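Local structure of N-methyltransferase (Streptoalloteichus sp. ATCC 53650, 5BSZ) at residues Ala32-Val37 and Ala63-His68; Glu43-Ala48 and Val107-Cys112; Ala122-Leu127 and Ala213-Ala218; Gly153-Gly158 and Asp183-Glu188. The protein probably transfers a methyl group from S-adenosylmethionine to the amino nitrogen of a trideoxysugar used in kedarcidin biosynthesis. All blocks are in the same frame, centred on the assembly; numbering follows the deposited sequence.

Interaction 1: Ala32-Val37 and Ala63-His68; sequences AEAEWV and AHLVEH
The imidazole of His-64 is met obliquely by the methyl of Ala-34, and the closest approach is at the root of the side chain, with Ala-34 CB 3.6 Å from His-64 CB. The His-64 side chain also touches Phe-30 and Ala-31 at the start of helix 30-44. The Trp-36 indole lies back on its own helix, one face covered near the rim by Ala-32 O, 3.4 Å above the plane, and by Glu-33 CA, and its side chain touches Asp-147 and Gln-235. Between the helices the main body is Leu-65. Its CG is set anti to its carbonyl carbon (chi1 -76°), which sends the branch across to helix 30-44. There Leu-65 CG lies 3.9 Å from Ala-34 CB, while Leu-65 CD2 rests 3.5 Å from Ala-34 O and 4.0 Å from Val-37 CB. The Leu-65 and Val-37 side chains cross at about a right angle. With only a methyl at Ala-34, its CA comes within 6.0 Å of the CA of Leu-65. In this Rossmann-like methyltransferase fold the contact packs helix 60-65, which follows strand 50-54, against helix 30-44. Beside it, Glu-33 OE1 is hydrogen-bonded to His-61 NE2, a polar tie between the same helices. Across the contact itself there is no hydrogen bond or salt bridge, so its cohesion is apolar, supplied by the Leu-65 branch against Ala-34 and Val-37.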
loop_
_atom_site.group_PDB
_atom_site.type_symbol
_atom_site.label_atom_id
_atom_site.label_comp_id
_atom_site.label_asym_id
_atom_site.label_seq_id
_atom_site.Cartn_x
_atom_site.Cartn_y
_atom_site.Cartn_z
ATOM N N ALA A 32 9.049 -30.468 20.982
ATOM C CA ALA A 32 8.934 -30.162 22.406
ATOM C C ALA A 32 7.469 -30.026 22.767
ATOM O O ALA A 32 7.046 -30.501 23.796
ATOM C CB ALA A 32 9.610 -28.835 22.779
ATOM N N GLU A 33 6.722 -29.305 21.951
ATOM C CA GLU A 33 5.330 -28.993 22.278
ATOM C C GLU A 33 4.456 -30.254 22.191
ATOM O O GLU A 33 3.642 -30.475 23.078
ATOM C CB GLU A 33 4.805 -27.836 21.416
ATOM C CG GLU A 33 5.556 -26.510 21.571
ATOM C CD GLU A 33 5.107 -25.392 20.634
ATOM O OE1 GLU A 33 4.532 -25.678 19.563
ATOM O OE2 GLU A 33 5.390 -24.206 20.939
ATOM N N ALA A 34 4.633 -31.059 21.140
ATOM C CA ALA A 34 3.956 -32.352 21.063
ATOM C C ALA A 34 4.251 -33.196 22.301
ATOM O O ALA A 34 3.381 -33.858 22.858
ATOM C CB ALA A 34 4.342 -33.069 19.798
ATOM N N GLU A 35 5.497 -33.135 22.755
ATOM C CA GLU A 35 5.899 -33.814 23.981
ATOM C C GLU A 35 5.153 -33.352 25.221
ATOM O O GLU A 35 4.734 -34.199 26.063
ATOM C CB GLU A 35 7.438 -33.752 24.121
ATOM C CG GLU A 35 8.038 -34.357 25.383
ATOM C CD GLU A 35 7.623 -35.794 25.616
ATOM O OE1 GLU A 35 7.532 -36.175 26.814
ATOM O OE2 GLU A 35 7.259 -36.508 24.639
ATOM N N TRP A 36 4.972 -32.030 25.384
ATOM C CA TRP A 36 4.101 -31.594 26.483
ATOM C C TRP A 36 2.770 -32.324 26.503
ATOM O O TRP A 36 2.302 -32.787 27.539
ATOM C CB TRP A 36 3.735 -30.117 26.456
ATOM C CG TRP A 36 4.861 -29.149 26.390
ATOM C CD1 TRP A 36 6.139 -29.325 26.838
ATOM C CD2 TRP A 36 4.796 -27.824 25.837
ATOM N NE1 TRP A 36 6.891 -28.196 26.560
ATOM C CE2 TRP A 36 6.084 -27.249 25.984
ATOM C CE3 TRP A 36 3.775 -27.065 25.252
ATOM C CZ2 TRP A 36 6.377 -25.957 25.563
ATOM C CZ3 TRP A 36 4.074 -25.762 24.828
ATOM C CH2 TRP A 36 5.353 -25.229 24.997
ATOM N N VAL A 37 2.116 -32.357 25.348
ATOM C CA VAL A 37 0.785 -32.941 25.244
ATOM C C VAL A 37 0.859 -34.443 25.595
ATOM O O VAL A 37 0.100 -34.924 26.433
ATOM C CB VAL A 37 0.211 -32.783 23.809
ATOM C CG1 VAL A 37 -1.138 -33.508 23.699
ATOM C CG2 VAL A 37 0.043 -31.301 23.455
ATOM N N ALA A 63 1.664 -34.520 13.205
ATOM C CA ALA A 63 2.679 -35.376 12.591
ATOM C C ALA A 63 3.609 -35.935 13.650
ATOM O O ALA A 63 4.020 -37.096 13.561
ATOM C CB ALA A 63 3.438 -34.635 11.490
ATOM N N HIS A 64 3.897 -35.153 14.694
ATOM C CA HIS A 64 4.541 -35.732 15.871
ATOM C C HIS A 64 3.670 -36.604 16.737
ATOM O O HIS A 64 4.085 -37.659 17.220
ATOM C CB HIS A 64 5.218 -34.656 16.735
ATOM C CG HIS A 64 6.281 -33.906 15.987
ATOM N ND1 HIS A 64 7.612 -34.217 16.081
ATOM C CD2 HIS A 64 6.200 -32.898 15.087
ATOM C CE1 HIS A 64 8.315 -33.407 15.309
ATOM N NE2 HIS A 64 7.478 -32.600 14.690
ATOM N N LEU A 65 2.461 -36.170 16.989
ATOM C CA LEU A 65 1.651 -36.874 17.940
ATOM C C LEU A 65 1.157 -38.252 17.455
ATOM O O LEU A 65 0.916 -39.137 18.270
ATOM C CB LEU A 65 0.496 -35.981 18.290
ATOM C CG LEU A 65 0.935 -34.842 19.252
ATOM C CD1 LEU A 65 -0.093 -33.741 19.099
ATOM C CD2 LEU A 65 0.971 -35.244 20.705
ATOM N N VAL A 66 1.019 -38.430 16.149
ATOM C CA VAL A 66 0.356 -39.598 15.639
ATOM C C VAL A 66 1.120 -40.880 15.946
ATOM O O VAL A 66 0.486 -41.927 15.998
ATOM C CB VAL A 66 0.042 -39.614 14.114
ATOM C CG1 VAL A 66 -0.994 -38.585 13.736
ATOM C CG2 VAL A 66 1.314 -39.616 13.253
ATOM N N GLU A 67 2.435 -40.831 16.129
ATOM C CA GLU A 67 3.176 -42.043 16.544
ATOM C C GLU A 67 2.622 -42.581 17.862
ATOM O O GLU A 67 2.557 -43.798 18.131
ATOM C CB GLU A 67 4.656 -41.735 16.786
ATOM C CG GLU A 67 5.239 -40.571 16.006
ATOM C CD GLU A 67 6.754 -40.514 16.148
ATOM O OE1 GLU A 67 7.367 -39.857 15.287
ATOM O OE2 GLU A 67 7.326 -41.130 17.091
ATOM N N HIS A 68 2.212 -41.648 18.715
ATOM C CA HIS A 68 1.757 -42.047 20.051
ATOM C C HIS A 68 0.261 -42.207 20.084
ATOM O O HIS A 68 -0.264 -42.982 20.883
ATOM C CB HIS A 68 2.281 -41.027 21.084
ATOM C CG HIS A 68 3.768 -40.871 21.017
ATOM N ND1 HIS A 68 4.627 -41.922 21.285
ATOM C CD2 HIS A 68 4.553 -39.844 20.593
ATOM C CE1 HIS A 68 5.876 -41.533 21.078
ATOM N NE2 HIS A 68 5.859 -40.274 20.676
#

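Interaction 2: Glu43-Ala48 and Val107-Cys112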
loop_
_atom_site.group_PDB
_atom_site.type_symbol
_atom_site.label_atom_id
_atom_site.label_comp_id
_atom_site.label_asym_id
_atom_site.label_seq_id
_atom_site.Cartn_x
_atom_site.Cartn_y
_atom_site.Cartn_z
ATOM N N GLU A 43 0.299 -39.254 31.621
ATOM C CA GLU A 43 0.222 -39.240 33.083
ATOM C C GLU A 43 -1.174 -39.464 33.605
ATOM O O GLU A 43 -1.318 -40.017 34.683
ATOM C CB GLU A 43 0.662 -37.927 33.753
ATOM C CG GLU A 43 2.117 -37.565 33.587
ATOM C CD GLU A 43 2.468 -36.204 34.208
ATOM O OE1 GLU A 43 1.685 -35.231 34.188
ATOM O OE2 GLU A 43 3.605 -36.072 34.666
ATOM N N ARG A 44 -2.183 -38.917 32.935
ATOM C CA ARG A 44 -3.539 -38.914 33.470
ATOM C C ARG A 44 -4.345 -40.060 32.825
ATOM O O ARG A 44 -5.381 -40.429 33.334
ATOM C CB ARG A 44 -4.218 -37.565 33.219
ATOM C CG ARG A 44 -3.806 -36.416 34.157
ATOM C CD ARG A 44 -3.806 -35.032 33.447
ATOM N NE ARG A 44 -3.236 -34.064 34.383
ATOM C CZ ARG A 44 -1.933 -33.917 34.547
ATOM N NH1 ARG A 44 -1.069 -34.531 33.741
ATOM N NH2 ARG A 44 -1.502 -33.108 35.477
ATOM N N ARG A 45 -3.869 -40.576 31.701
ATOM C CA ARG A 45 -4.603 -41.539 30.872
ATOM C C ARG A 45 -3.581 -42.411 30.176
ATOM O O ARG A 45 -3.219 -42.208 29.014
ATOM C CB ARG A 45 -5.548 -40.872 29.881
ATOM C CG ARG A 45 -6.691 -41.836 29.555
ATOM C CD ARG A 45 -7.881 -41.164 28.932
ATOM N NE ARG A 45 -8.837 -42.050 28.259
ATOM C CZ ARG A 45 -9.969 -42.497 28.797
ATOM N NH1 ARG A 45 -10.772 -43.223 28.067
ATOM N NH2 ARG A 45 -10.332 -42.199 30.026
ATOM N N PRO A 46 -3.064 -43.405 30.920
ATOM C CA PRO A 46 -1.902 -44.181 30.465
ATOM C C PRO A 46 -2.100 -44.916 29.135
ATOM O O PRO A 46 -1.147 -45.168 28.383
ATOM C CB PRO A 46 -1.646 -45.139 31.638
ATOM C CG PRO A 46 -2.229 -44.449 32.822
ATOM C CD PRO A 46 -3.411 -43.668 32.322
ATOM N N GLY A 47 -3.327 -45.318 28.877
ATOM C CA GLY A 47 -3.606 -46.061 27.657
ATOM C C GLY A 47 -4.043 -45.160 26.518
ATOM O O GLY A 47 -4.473 -45.678 25.500
ATOM N N ALA A 48 -3.946 -43.828 26.660
ATOM C CA ALA A 48 -4.540 -42.901 25.666
ATOM C C ALA A 48 -4.020 -43.190 24.263
ATOM O O ALA A 48 -2.790 -43.258 24.051
ATOM C CB ALA A 48 -4.201 -41.456 26.045
ATOM N N VAL A 107 -15.771 -39.288 20.351
ATOM C CA VAL A 107 -14.850 -38.842 21.357
ATOM C C VAL A 107 -13.451 -39.367 21.084
ATOM O O VAL A 107 -13.228 -40.214 20.211
ATOM C CB VAL A 107 -15.354 -39.167 22.779
ATOM C CG1 VAL A 107 -16.734 -38.524 22.969
ATOM C CG2 VAL A 107 -15.409 -40.678 23.016
ATOM N N PHE A 108 -12.520 -38.822 21.859
ATOM C CA PHE A 108 -11.103 -39.072 21.743
ATOM C C PHE A 108 -10.574 -39.159 23.167
ATOM O O PHE A 108 -11.145 -38.535 24.044
ATOM C CB PHE A 108 -10.396 -37.907 21.044
ATOM C CG PHE A 108 -10.848 -37.663 19.642
ATOM C CD1 PHE A 108 -11.963 -36.904 19.397
ATOM C CD2 PHE A 108 -10.128 -38.124 18.577
ATOM C CE1 PHE A 108 -12.381 -36.636 18.105
ATOM C CE2 PHE A 108 -10.569 -37.910 17.290
ATOM C CZ PHE A 108 -11.676 -37.174 17.032
ATOM N N ASP A 109 -9.472 -39.885 23.400
ATOM C CA ASP A 109 -8.856 -39.922 24.729
ATOM C C ASP A 109 -8.316 -38.545 25.184
ATOM O O ASP A 109 -8.304 -38.245 26.359
ATOM C CB ASP A 109 -7.680 -40.896 24.739
ATOM C CG ASP A 109 -8.150 -42.361 24.489
ATOM O OD1 ASP A 109 -9.234 -42.639 24.989
ATOM O OD2 ASP A 109 -7.520 -43.137 23.743
ATOM N N ALA A 110 -7.873 -37.742 24.228
ATOM C CA ALA A 110 -7.338 -36.375 24.496
ATOM C C ALA A 110 -7.786 -35.370 23.431
ATOM O O ALA A 110 -7.941 -35.702 22.235
ATOM C CB ALA A 110 -5.832 -36.415 24.490
ATOM N N VAL A 111 -7.992 -34.134 23.870
ATOM C CA VAL A 111 -8.234 -33.009 22.947
ATOM C C VAL A 111 -7.217 -31.894 23.299
ATOM O O VAL A 111 -7.038 -31.503 24.478
ATOM C CB VAL A 111 -9.690 -32.516 23.036
ATOM C CG1 VAL A 111 -9.942 -31.282 22.168
ATOM C CG2 VAL A 111 -10.716 -33.593 22.626
ATOM N N CYS A 112 -6.550 -31.358 22.281
ATOM C CA CYS A 112 -5.667 -30.228 22.549
ATOM C C CYS A 112 -5.959 -29.035 21.653
ATOM O O CYS A 112 -6.527 -29.147 20.548
ATOM C CB CYS A 112 -4.193 -30.648 22.506
ATOM S SG CYS A 112 -3.636 -31.279 20.905
#
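Arg-45 and Asp-109 form a salt bridge at the start of an inner strand of the Rossmann-like sheet, where the turn after helix 30-44 meets the residues leading into strand 110-113. Asp-109 OD1 sits at the guanidinium edge, near its plane, and takes two weak bonds, from Arg-45 NE at 3.3 Å and from Arg-45 NH1 at 3.5 Å. Guanidinium and carboxylate planes are turned 41° apart, so the pairing is not a flat two-pronged one. Arg-45 reaches its partner with an extended chain, CG being anti to the backbone nitrogen (chi1 -154°). The other carboxylate oxygen, OD2, accepts from the backbone N of Arg-49, its stronger tie, while Ser-50 OG is bonded to Asp-109 N. Replacing Asp-109 by an alanine would probably leave the Arg-45 guanidinium without its anionic mate and the Arg-49 amide without its acceptor. A type I beta turn from Arg-45 to Ala-48, closed by Ala-48 N to Arg-45 O at 2.9 Å, presents Ala-48 to the same aspartate. Val-41 and Phe-69 pack on Ala-48. The apolar part of the contact is small: Ala-48 CB touches Asp-109 CB at 3.8 Å.

Interaction 3: Ala122-Leu127 and Ala213-Ala218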
loop_
_atom_site.group_PDB
_atom_site.type_symbol
_atom_site.label_atom_id
_atom_site.label_comp_id
_atom_site.label_asym_id
_atom_site.label_seq_id
_atom_site.Cartn_x
_atom_site.Cartn_y
_atom_site.Cartn_z
ATOM N N ALA A 122 -13.171 -14.101 21.826
ATOM C CA ALA A 122 -13.193 -12.655 22.061
ATOM C C ALA A 122 -13.534 -12.272 23.507
ATOM O O ALA A 122 -13.191 -11.172 23.926
ATOM C CB ALA A 122 -14.134 -11.997 21.079
ATOM N N ASP A 123 -14.156 -13.172 24.272
ATOM C CA ASP A 123 -14.587 -12.877 25.657
ATOM C C ASP A 123 -14.761 -14.200 26.390
ATOM O O ASP A 123 -14.629 -15.283 25.792
ATOM C CB ASP A 123 -15.888 -12.059 25.696
ATOM C CG ASP A 123 -17.020 -12.730 24.906
ATOM O OD1 ASP A 123 -17.240 -13.961 25.020
ATOM O OD2 ASP A 123 -17.679 -12.041 24.107
ATOM N N THR A 124 -14.987 -14.103 27.693
ATOM C CA THR A 124 -15.077 -15.276 28.565
ATOM C C THR A 124 -16.156 -16.274 28.182
ATOM O O THR A 124 -15.970 -17.499 28.290
ATOM C CB THR A 124 -15.290 -14.792 30.019
ATOM O OG1 THR A 124 -14.188 -13.947 30.358
ATOM C CG2 THR A 124 -15.269 -15.953 30.957
ATOM N N ALA A 125 -17.304 -15.757 27.759
ATOM C CA ALA A 125 -18.385 -16.583 27.300
ATOM C C ALA A 125 -17.955 -17.412 26.087
ATOM O O ALA A 125 -18.203 -18.623 26.055
ATOM C CB ALA A 125 -19.640 -15.757 27.000
ATOM N N GLU A 126 -17.303 -16.781 25.111
ATOM C CA GLU A 126 -16.807 -17.497 23.941
ATOM C C GLU A 126 -15.690 -18.497 24.253
ATOM O O GLU A 126 -15.650 -19.628 23.711
ATOM C CB GLU A 126 -16.332 -16.492 22.855
ATOM C CG GLU A 126 -16.254 -17.164 21.493
ATOM C CD GLU A 126 -16.064 -16.173 20.360
ATOM O OE1 GLU A 126 -15.400 -15.133 20.601
ATOM O OE2 GLU A 126 -16.535 -16.474 19.236
ATOM N N LEU A 127 -14.820 -18.143 25.191
ATOM C CA LEU A 127 -13.834 -19.069 25.689
ATOM C C LEU A 127 -14.498 -20.333 26.249
ATOM O O LEU A 127 -14.123 -21.480 25.894
ATOM C CB LEU A 127 -12.957 -18.384 26.751
ATOM C CG LEU A 127 -11.897 -19.176 27.477
ATOM C CD1 LEU A 127 -10.869 -19.611 26.448
ATOM C CD2 LEU A 127 -11.287 -18.420 28.649
ATOM N N ALA A 213 -5.619 -16.244 34.238
ATOM C CA ALA A 213 -5.668 -17.654 34.654
ATOM C C ALA A 213 -7.047 -18.100 35.086
ATOM O O ALA A 213 -7.466 -19.187 34.684
ATOM C CB ALA A 213 -4.629 -17.907 35.763
ATOM N N GLU A 214 -7.781 -17.282 35.860
ATOM C CA GLU A 214 -9.065 -17.727 36.439
ATOM C C GLU A 214 -10.056 -18.070 35.346
ATOM O O GLU A 214 -10.977 -18.882 35.569
ATOM C CB GLU A 214 -9.851 -16.655 37.231
ATOM C CG GLU A 214 -9.144 -15.688 38.145
ATOM C CD GLU A 214 -8.341 -14.608 37.445
ATOM O OE1 GLU A 214 -8.783 -13.442 37.235
ATOM O OE2 GLU A 214 -7.171 -14.954 37.250
ATOM N N ASP A 215 -9.991 -17.319 34.238
ATOM C CA ASP A 215 -10.998 -17.472 33.177
ATOM C C ASP A 215 -10.817 -18.835 32.493
ATOM O O ASP A 215 -11.788 -19.470 32.065
ATOM C CB ASP A 215 -10.835 -16.387 32.115
ATOM C CG ASP A 215 -11.439 -15.062 32.536
ATOM O OD1 ASP A 215 -11.872 -15.024 33.707
ATOM O OD2 ASP A 215 -11.529 -14.127 31.698
ATOM N N TYR A 216 -9.566 -19.267 32.371
ATOM C CA TYR A 216 -9.294 -20.575 31.708
ATOM C C TYR A 216 -9.738 -21.728 32.616
ATOM O O TYR A 216 -10.339 -22.707 32.210
ATOM C CB TYR A 216 -7.797 -20.695 31.489
ATOM C CG TYR A 216 -7.242 -19.924 30.251
ATOM C CD1 TYR A 216 -7.436 -20.397 28.955
ATOM C CD2 TYR A 216 -6.504 -18.750 30.395
ATOM C CE1 TYR A 216 -6.952 -19.705 27.834
ATOM C CE2 TYR A 216 -5.996 -18.056 29.270
ATOM C CZ TYR A 216 -6.212 -18.564 27.996
ATOM O OH TYR A 216 -5.710 -17.919 26.913
ATOM N N LEU A 217 -9.410 -21.596 33.896
ATOM C CA LEU A 217 -9.740 -22.625 34.886
ATOM C C LEU A 217 -11.253 -22.727 34.989
ATOM O O LEU A 217 -11.789 -23.837 35.000
ATOM C CB LEU A 217 -9.134 -22.294 36.252
ATOM C CG LEU A 217 -7.618 -22.394 36.295
ATOM C CD1 LEU A 217 -7.125 -21.754 37.602
ATOM C CD2 LEU A 217 -7.128 -23.828 36.246
ATOM N N ALA A 218 -11.919 -21.570 34.995
ATOM C CA ALA A 218 -13.369 -21.484 35.061
ATOM C C ALA A 218 -14.057 -22.163 33.898
ATOM O O ALA A 218 -15.080 -22.849 34.056
ATOM C CB ALA A 218 -13.848 -20.043 35.131
#
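Thr-124 OG1 donates to Asp-215 OD2 at 3.0 Å, the one hydrogen bond between the starts of helices 124-135 and 213-222. The hydroxyl arrives from above the carboxylate, 64° out of its plane, and the two side chains cross at about a right angle. With OG1 anti to the carbonyl carbon (chi1 -58°), the Thr-124 hydroxyl is turned to Asp-215 OD2. Deeper in, Leu-127 divides its two methyls between neighbouring residues. CD2 lies 3.6 Å from Asp-215 O and 4.0 Å from Asp-215 CB, whereas CD1 comes obliquely to the Tyr-216 ring, 4.2 Å from CE1. Both helices belong to the Rossmann-like domain: helix 124-135 leads to strand 143-146, and helix 213-222 to strand 225-230 at the antiparallel end of the same sheet. The Tyr-216 ring is stacked with Phe-241 of strand 240-245, and its hydroxyl is hydrogen-bonded to Trp-149 N in the loop after strand 143-146. Without the carboxylate, as with an alanine here in place of Asp-215, the Thr-124 hydroxyl would probably lose its acceptor and be free to turn. The first turn of helix 124-135 is fixed by Asp-123, the N-cap, whose OD1 accepts from Glu-126 N at 2.8 Å, nearly straight at 165°. Glu-126 OE1 in turn receives Ala-122 N at 2.7 Å, and its OE2 is bonded to Gly-1 N of a second subunit.

Interaction 4: Gly153-Gly158 and Asp183-Glu188; sequences GTFLDG and DVSRHE. With THM (thymidine), chain G.
Ser-185 CB sits over one face of the Phe-155 ring, 3.9 Å from its centroid and 28° off the normal, a CH-pi contact in which the CE1 side of the ring is approached most closely. Phe-155 CG lies anti to its backbone nitrogen (chi1 179°), which carries the ring from the loop toward strand 184-195. His-187 comes only obliquely to the phenyl ring, with 4.5 Å between Phe-155 CE1 and His-187 CE1. The imidazole uses its edge instead: Ser-185 OG lies in its plane, 2.9 Å from His-187 NE2 in a hydrogen bond, and Trp-149 NE1 is also bonded to that OG. The arrangement forms part of a thymidine pocket set between the Rossmann-like domain and the four-stranded antiparallel sheet, consistent with recognition of a nucleotide-linked sugar. Backbone groups of the loop read the base. Thymidine N3 donates to Thr-154 O at 3.0 Å, almost straight at 178°, and Leu-156 N donates to thymidine O2 at 3.0 Å. Leu-156 lies over a face of the base, its CG 3.4 Å from thymidine N3. Ser-178 and Arg-237 add hydrogen bonds to the nucleoside, while thymidine O3' lies at the edge of the His-187 ring, near its plane, 3.4 Å from CE1.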
loop_
_atom_site.group_PDB
_atom_site.type_symbol
_atom_site.label_atom_id
_atom_site.label_comp_id
_atom_site.label_asym_id
_atom_site.label_seq_id
_atom_site.Cartn_x
_atom_site.Cartn_y
_atom_site.Cartn_z
ATOM N N GLY A 153 -1.294 -10.014 32.942
ATOM C CA GLY A 153 -0.054 -9.933 33.751
ATOM C C GLY A 153 1.223 -10.265 33.019
ATOM O O GLY A 153 2.264 -9.593 33.172
ATOM N N THR A 154 1.132 -11.269 32.143
ATOM C CA THR A 154 2.310 -11.851 31.556
ATOM C C THR A 154 2.595 -11.354 30.146
ATOM O O THR A 154 3.677 -11.566 29.632
ATOM C CB THR A 154 2.258 -13.393 31.598
ATOM O OG1 THR A 154 1.012 -13.860 31.065
ATOM C CG2 THR A 154 2.375 -13.896 33.083
ATOM N N PHE A 155 1.645 -10.709 29.488
ATOM C CA PHE A 155 1.935 -10.173 28.166
ATOM C C PHE A 155 2.986 -9.083 28.303
ATOM O O PHE A 155 2.887 -8.250 29.189
ATOM C CB PHE A 155 0.678 -9.627 27.513
ATOM C CG PHE A 155 0.918 -9.028 26.158
ATOM C CD1 PHE A 155 1.139 -9.859 25.054
ATOM C CD2 PHE A 155 1.024 -7.669 26.000
ATOM C CE1 PHE A 155 1.425 -9.317 23.806
ATOM C CE2 PHE A 155 1.255 -7.119 24.742
ATOM C CZ PHE A 155 1.467 -7.940 23.646
ATOM N N LEU A 156 3.973 -9.094 27.413
ATOM C CA LEU A 156 5.083 -8.150 27.477
ATOM C C LEU A 156 4.927 -7.172 26.351
ATOM O O LEU A 156 4.892 -7.572 25.229
ATOM C CB LEU A 156 6.420 -8.890 27.309
ATOM C CG LEU A 156 6.699 -9.812 28.497
ATOM C CD1 LEU A 156 8.019 -10.544 28.262
ATOM C CD2 LEU A 156 6.616 -9.093 29.863
ATOM N N ASP A 157 4.843 -5.892 26.669
ATOM C CA ASP A 157 4.834 -4.810 25.697
ATOM C C ASP A 157 6.233 -4.740 25.077
ATOM O O ASP A 157 7.209 -5.204 25.655
ATOM C CB ASP A 157 4.498 -3.508 26.440
ATOM C CG ASP A 157 3.274 -3.672 27.339
ATOM O OD1 ASP A 157 2.197 -3.851 26.746
ATOM O OD2 ASP A 157 3.363 -3.688 28.600
ATOM N N GLY A 158 6.310 -4.220 23.871
ATOM C CA GLY A 158 7.585 -3.983 23.191
ATOM C C GLY A 158 8.088 -5.101 22.291
ATOM O O GLY A 158 9.231 -5.075 21.863
ATOM N N ASP A 183 -7.868 -5.469 27.004
ATOM C CA ASP A 183 -7.471 -6.858 27.263
ATOM C C ASP A 183 -7.251 -7.680 25.974
ATOM O O ASP A 183 -7.468 -8.879 25.980
ATOM C CB ASP A 183 -8.435 -7.572 28.227
ATOM C CG ASP A 183 -9.805 -7.832 27.597
ATOM O OD1 ASP A 183 -10.127 -7.083 26.667
ATOM O OD2 ASP A 183 -10.587 -8.743 27.975
ATOM N N VAL A 184 -6.757 -7.049 24.915
ATOM C CA VAL A 184 -6.388 -7.644 23.626
ATOM C C VAL A 184 -4.943 -7.387 23.288
ATOM O O VAL A 184 -4.401 -6.328 23.600
ATOM C CB VAL A 184 -7.382 -7.122 22.537
ATOM C CG1 VAL A 184 -6.862 -7.143 21.099
ATOM C CG2 VAL A 184 -8.676 -7.848 22.683
ATOM N N SER A 185 -4.218 -8.377 22.779
ATOM C CA SER A 185 -2.924 -8.101 22.140
ATOM C C SER A 185 -3.161 -8.073 20.610
ATOM O O SER A 185 -3.909 -8.877 20.064
ATOM C CB SER A 185 -1.863 -9.104 22.534
ATOM O OG SER A 185 -2.221 -10.464 22.247
ATOM N N ARG A 186 -2.642 -7.041 19.969
ATOM C CA ARG A 186 -2.764 -6.831 18.552
ATOM C C ARG A 186 -1.445 -7.058 17.881
ATOM O O ARG A 186 -0.414 -6.452 18.228
ATOM C CB ARG A 186 -3.256 -5.417 18.274
ATOM C CG ARG A 186 -3.399 -5.095 16.800
ATOM C CD ARG A 186 -4.400 -3.961 16.615
ATOM N NE ARG A 186 -5.779 -4.386 16.889
ATOM C CZ ARG A 186 -6.828 -3.600 16.809
ATOM N NH1 ARG A 186 -6.674 -2.329 16.464
ATOM N NH2 ARG A 186 -8.036 -4.085 16.973
ATOM N N HIS A 187 -1.467 -7.973 16.929
ATOM C CA HIS A 187 -0.254 -8.486 16.291
ATOM C C HIS A 187 -0.177 -8.064 14.827
ATOM O O HIS A 187 -1.076 -8.350 14.012
ATOM C CB HIS A 187 -0.231 -10.039 16.419
ATOM C CG HIS A 187 -0.191 -10.467 17.841
ATOM N ND1 HIS A 187 0.985 -10.795 18.485
ATOM C CD2 HIS A 187 -1.171 -10.542 18.773
ATOM C CE1 HIS A 187 0.723 -11.051 19.755
ATOM N NE2 HIS A 187 -0.575 -10.895 19.958
ATOM N N GLU A 188 0.873 -7.327 14.477
ATOM C CA GLU A 188 1.071 -6.943 13.063
ATOM C C GLU A 188 2.236 -7.706 12.466
ATOM O O GLU A 188 3.318 -7.750 13.083
ATOM C CB GLU A 188 1.445 -5.501 12.990
ATOM C CG GLU A 188 0.402 -4.528 13.362
ATOM C CD GLU A 188 0.977 -3.153 13.639
ATOM O OE1 GLU A 188 1.628 -2.963 14.700
ATOM O OE2 GLU A 188 0.743 -2.262 12.796
HETATM O "O5'" THM G . 6.149 -14.750 20.446
HETATM C "C5'" THM G . 6.237 -13.322 20.626
HETATM C "C4'" THM G . 5.046 -12.784 21.427
HETATM O "O4'" THM G . 5.258 -13.374 22.711
HETATM C "C3'" THM G . 4.981 -11.248 21.663
HETATM O "O3'" THM G . 3.739 -10.677 21.200
HETATM C "C2'" THM G . 5.161 -10.988 23.172
HETATM C "C1'" THM G . 4.984 -12.410 23.731
HETATM N N1 THM G . 5.660 -12.846 24.964
HETATM C C2 THM G . 4.947 -12.397 26.092
HETATM O O2 THM G . 3.962 -11.682 25.854
HETATM N N3 THM G . 5.302 -12.679 27.342
HETATM C C4 THM G . 6.350 -13.465 27.589
HETATM O O4 THM G . 6.674 -13.751 28.789
HETATM C C5 THM G . 7.101 -13.970 26.421
HETATM C C5M THM G . 8.282 -14.834 26.777
HETATM C C6 THM G . 6.715 -13.662 25.121
#

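Interactions 1 and 2 share helix 30-44 and lie with their centres 12 Å apart, joining it first to helix 60-65 and then, past its end, to the approach to strand 110-113. Interaction 1 is the nearer to the cofactor site, the Val-37 side chain being about 9 Å from bound S-adenosyl-L-homocysteine; interaction 2 lies away from it. Interaction 4 lines the thymidine pocket, 28 Å from interaction 1 between centres and across the middle of the chain. Its His-187 side chain is about 11 Å from S-adenosyl-L-homocysteine. Interaction 3 encloses interaction 4 in sequence, with 17 Å between centres, and its Tyr-216 side chain lies about 12 Å from thymidine.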